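Local atomic coordinates of sphingomyelinase C (Streptomyces griseocarneus, PDB entry 7CNE), a protein that belongs to the endonuclease/exonuclease/phosphatase family of enzymes, whose members share the DNase I-like fold. Residues W108-E114 and A133-V139. Sequence-based numbering, arbitrary orientation.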
ATOM      1  N   TRP A 108       3.436  -4.214  16.857  1.00 18.73           N
ATOM      2  CA  TRP A 108       2.473  -4.126  17.946  1.00 21.15           C
ATOM      3  C   TRP A 108       1.332  -5.120  17.756  1.00 19.13           C
ATOM      4  O   TRP A 108       0.904  -5.360  16.625  1.00 19.12           O
ATOM      5  CB  TRP A 108       1.920  -2.701  18.031  1.00 19.43           C
ATOM      6  CG  TRP A 108       3.052  -1.722  18.173  1.00 20.34           C
ATOM      7  CD1 TRP A 108       3.684  -1.029  17.175  1.00 19.33           C
ATOM      8  CD2 TRP A 108       3.717  -1.369  19.386  1.00 21.51           C
ATOM      9  NE1 TRP A 108       4.707  -0.262  17.702  1.00 18.65           N
ATOM     10  CE2 TRP A 108       4.739  -0.450  19.057  1.00 25.52           C
ATOM     11  CE3 TRP A 108       3.547  -1.736  20.727  1.00 25.76           C
ATOM     12  CZ2 TRP A 108       5.582   0.109  20.023  1.00 22.94           C
ATOM     13  CZ3 TRP A 108       4.389  -1.175  21.683  1.00 26.30           C
ATOM     14  CH2 TRP A 108       5.389  -0.267  21.325  1.00 26.70           C
ATOM     15  N   PRO A 109       0.857  -5.702  18.861  1.00 19.04           N
ATOM     16  CA  PRO A 109      -0.180  -6.739  18.778  1.00 19.03           C
ATOM     17  C   PRO A 109      -1.416  -6.271  18.025  1.00 19.61           C
ATOM     18  O   PRO A 109      -1.888  -5.143  18.199  1.00 17.92           O
ATOM     19  CB  PRO A 109      -0.510  -7.028  20.247  1.00 16.61           C
ATOM     20  CG  PRO A 109       0.765  -6.681  20.978  1.00 23.18           C
ATOM     21  CD  PRO A 109       1.300  -5.470  20.248  1.00 21.37           C
ATOM     22  N   ILE A 110      -1.956  -7.171  17.208  1.00 18.03           N
ATOM     23  CA  ILE A 110      -3.183  -6.906  16.465  1.00 18.53           C
ATOM     24  C   ILE A 110      -4.363  -7.353  17.315  1.00 20.78           C
ATOM     25  O   ILE A 110      -4.449  -8.520  17.708  1.00 17.90           O
ATOM     26  CB  ILE A 110      -3.181  -7.617  15.104  1.00 18.93           C
ATOM     27  CG1 ILE A 110      -2.187  -6.944  14.152  1.00 21.18           C
ATOM     28  CG2 ILE A 110      -4.581  -7.605  14.518  1.00 20.26           C
ATOM     29  CD1 ILE A 110      -1.962  -7.714  12.830  1.00 19.84           C
ATOM     30  N   VAL A 111      -5.263  -6.413  17.608  1.00 20.22           N
ATOM     31  CA  VAL A 111      -6.464  -6.708  18.384  1.00 22.85           C
ATOM     32  C   VAL A 111      -7.571  -7.221  17.474  1.00 23.23           C
ATOM     33  O   VAL A 111      -8.361  -8.087  17.864  1.00 22.54           O
ATOM     34  CB  VAL A 111      -6.901  -5.447  19.164  1.00 24.68           C
ATOM     35  CG1 VAL A 111      -8.236  -5.659  19.861  1.00 25.32           C
ATOM     36  CG2 VAL A 111      -5.816  -5.036  20.171  1.00 23.61           C
ATOM     37  N   ARG A 112      -7.650  -6.691  16.256  1.00 22.10           N
ATOM     38  CA  ARG A 112      -8.655  -7.106  15.292  1.00 21.44           C
ATOM     39  C   ARG A 112      -8.103  -6.876  13.894  1.00 21.02           C
ATOM     40  O   ARG A 112      -7.377  -5.905  13.669  1.00 18.99           O
ATOM     41  CB  ARG A 112      -9.968  -6.330  15.468  1.00 20.50           C
ATOM     42  CG  ARG A 112     -11.045  -6.737  14.462  1.00 26.90           C
ATOM     43  CD  ARG A 112     -12.429  -6.433  14.958  1.00 32.13           C
ATOM     44  NE  ARG A 112     -13.466  -6.924  14.048  1.00 28.50           N
ATOM     45  CZ  ARG A 112     -14.154  -8.045  14.233  1.00 27.89           C
ATOM     46  NH1 ARG A 112     -13.917  -8.799  15.292  1.00 26.59           N
ATOM     47  NH2 ARG A 112     -15.083  -8.403  13.355  1.00 31.31           N
ATOM     48  N   LYS A 113      -8.450  -7.767  12.959  1.00 18.97           N
ATOM     49  CA  LYS A 113      -8.082  -7.588  11.560  1.00 17.68           C
ATOM     50  C   LYS A 113      -9.236  -8.037  10.671  1.00 20.34           C
ATOM     51  O   LYS A 113      -9.797  -9.122  10.864  1.00 19.11           O
ATOM     52  CB  LYS A 113      -6.791  -8.348  11.216  1.00 18.79           C
ATOM     53  CG  LYS A 113      -6.741  -9.803  11.677  1.00 24.62           C
ATOM     54  CD  LYS A 113      -5.396 -10.433  11.308  1.00 24.14           C
ATOM     55  CE  LYS A 113      -5.289 -11.863  11.824  1.00 29.64           C
ATOM     56  NZ  LYS A 113      -5.090 -11.862  13.307  1.00 29.67           N
ATOM     57  N   GLU A 114      -9.617  -7.182   9.725  1.00 17.66           N
ATOM     58  CA  GLU A 114     -10.640  -7.526   8.744  1.00 16.17           C
ATOM     59  C   GLU A 114     -10.186  -7.081   7.367  1.00 20.19           C
ATOM     60  O   GLU A 114      -9.291  -6.243   7.222  1.00 18.96           O
ATOM     61  CB  GLU A 114     -11.999  -6.855   9.014  1.00 21.11           C
ATOM     62  CG  GLU A 114     -12.372  -6.668  10.455  1.00 23.59           C
ATOM     63  CD  GLU A 114     -13.714  -5.974  10.606  1.00 25.68           C
ATOM     64  OE1 GLU A 114     -14.383  -5.715   9.575  1.00 21.54           O
ATOM     65  OE2 GLU A 114     -14.101  -5.703  11.763  1.00 28.56           O
ATOM     66  N   ALA A 133      -7.401  -3.668   4.069  1.00 14.79           N
ATOM     67  CA  ALA A 133      -7.311  -4.338   5.353  1.00 17.39           C
ATOM     68  C   ALA A 133      -7.527  -3.309   6.450  1.00 17.54           C
ATOM     69  O   ALA A 133      -7.029  -2.187   6.360  1.00 17.26           O
ATOM     70  CB  ALA A 133      -5.947  -5.008   5.535  1.00 16.40           C
ATOM     71  N   TYR A 134      -8.263  -3.700   7.487  1.00 16.90           N
ATOM     72  CA  TYR A 134      -8.492  -2.862   8.659  1.00 18.91           C
ATOM     73  C   TYR A 134      -7.892  -3.563   9.862  1.00 18.33           C
ATOM     74  O   TYR A 134      -8.289  -4.688  10.174  1.00 19.62           O
ATOM     75  CB  TYR A 134      -9.983  -2.628   8.886  1.00 15.28           C
ATOM     76  CG  TYR A 134     -10.329  -1.950  10.191  1.00 18.14           C
ATOM     77  CD1 TYR A 134     -10.011  -0.611  10.404  1.00 17.56           C
ATOM     78  CD2 TYR A 134     -11.019  -2.630  11.195  1.00 19.98           C
ATOM     79  CE1 TYR A 134     -10.346   0.028  11.575  1.00 16.74           C
ATOM     80  CE2 TYR A 134     -11.348  -1.995  12.390  1.00 21.38           C
ATOM     81  CZ  TYR A 134     -11.008  -0.668  12.567  1.00 21.92           C
ATOM     82  OH  TYR A 134     -11.343  -0.015  13.732  1.00 22.54           O
ATOM     83  N   VAL A 135      -6.950  -2.911  10.543  1.00 16.25           N
ATOM     84  CA  VAL A 135      -6.342  -3.493  11.731  1.00 19.48           C
ATOM     85  C   VAL A 135      -6.472  -2.523  12.894  1.00 19.25           C
ATOM     86  O   VAL A 135      -6.354  -1.305  12.724  1.00 19.55           O
ATOM     87  CB  VAL A 135      -4.863  -3.891  11.520  1.00 20.65           C
ATOM     88  CG1 VAL A 135      -4.757  -4.847  10.373  1.00 20.25           C
ATOM     89  CG2 VAL A 135      -3.976  -2.677  11.303  1.00 20.03           C
ATOM     90  N   VAL A 136      -6.749  -3.078  14.070  1.00 20.68           N
ATOM     91  CA  VAL A 136      -6.709  -2.356  15.333  1.00 19.98           C
ATOM     92  C   VAL A 136      -5.489  -2.864  16.077  1.00 20.32           C
ATOM     93  O   VAL A 136      -5.389  -4.063  16.357  1.00 19.18           O
ATOM     94  CB  VAL A 136      -7.978  -2.572  16.170  1.00 21.55           C
ATOM     95  CG1 VAL A 136      -7.859  -1.810  17.497  1.00 21.34           C
ATOM     96  CG2 VAL A 136      -9.212  -2.128  15.402  1.00 20.50           C
ATOM     97  N   LEU A 137      -4.554  -1.966  16.372  1.00 18.46           N
ATOM     98  CA  LEU A 137      -3.345  -2.313  17.103  1.00 20.71           C
ATOM     99  C   LEU A 137      -3.434  -1.841  18.546  1.00 21.74           C
ATOM    100  O   LEU A 137      -4.023  -0.798  18.837  1.00 20.77           O
ATOM    101  CB  LEU A 137      -2.116  -1.690  16.446  1.00 20.12           C
ATOM    102  CG  LEU A 137      -2.043  -1.867  14.923  1.00 20.74           C
ATOM    103  CD1 LEU A 137      -0.897  -1.049  14.370  1.00 17.53           C
ATOM    104  CD2 LEU A 137      -1.902  -3.349  14.539  1.00 19.41           C
ATOM    105  N   ASN A 138      -2.815  -2.610  19.443  1.00 21.80           N
ATOM    106  CA  ASN A 138      -2.651  -2.221  20.839  1.00 23.73           C
ATOM    107  C   ASN A 138      -1.234  -1.683  21.033  1.00 24.15           C
ATOM    108  O   ASN A 138      -0.258  -2.431  20.902  1.00 21.84           O
ATOM    109  CB  ASN A 138      -2.921  -3.397  21.772  1.00 23.99           C
ATOM    110  CG  ASN A 138      -3.157  -2.944  23.184  1.00 29.58           C
ATOM    111  OD1 ASN A 138      -2.209  -2.740  23.957  1.00 29.74           O
ATOM    112  ND2 ASN A 138      -4.418  -2.731  23.521  1.00 27.12           N
ATOM    113  N   VAL A 139      -1.130  -0.384  21.325  1.00 23.08           N
ATOM    114  CA  VAL A 139       0.132   0.355  21.373  1.00 23.61           C
ATOM    115  C   VAL A 139       0.067   1.298  22.563  1.00 24.57           C
ATOM    116  O   VAL A 139      -0.826   2.146  22.619  1.00 22.97           O
ATOM    117  CB  VAL A 139       0.387   1.200  20.108  1.00 28.39           C
ATOM    118  CG1 VAL A 139       1.880   1.510  19.957  1.00 29.25           C
ATOM    119  CG2 VAL A 139      -0.203   0.580  18.862  1.00 24.40           C
TER
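Over one face of the Trp108 indole lies CG1 of Val139, a CH-pi contact 3.6 Å from the six-membered ring centroid and 16° off its normal. The indole NE1 is hydrogen-bonded to Asp47. At the other end of this antiparallel strand pair, Glu114 CG meets the edge of the Tyr134 ring, Phe177 packs edge-to-face with it, and Tyr134 OH is hydrogen-bonded to His145 ND1. The two strands are neighbours in a mixed sheet of the DNase I-like fold, and a classic beta bulge interrupts their pairing: Val111 and Arg112 both face Val136. Val136 O accepts bonds from Val111 N (2.7 Å) and, weakly, Arg112 N; Val136 N donates in return to Arg112 O (2.9 Å). Beyond the bulge Glu114 and Tyr134 form a hydrogen-bonded pair through two backbone bonds; on its other side Asn138 N bonds to Pro109 O at 3.0 Å. On the face of Lys113 and Val135, Ile110 CG1 meets Leu137 CD2 at 3.6 Å. With CG1 anti to the backbone N (chi1 173°), CG2 of Val111 is the branch turned to Asn138 CB, 3.7 Å away. Arg112 and Glu114, on the face of Tyr134 and Val136, form a salt bridge; Lys181 adds a second to the same OE2, probably favouring the charged carboxylate. Glu114 OE2 lies at the guanidinium edge, in its plane, and Arg112 NE meets it on the anti side at 2.7 Å, 21° out of the carboxylate plane.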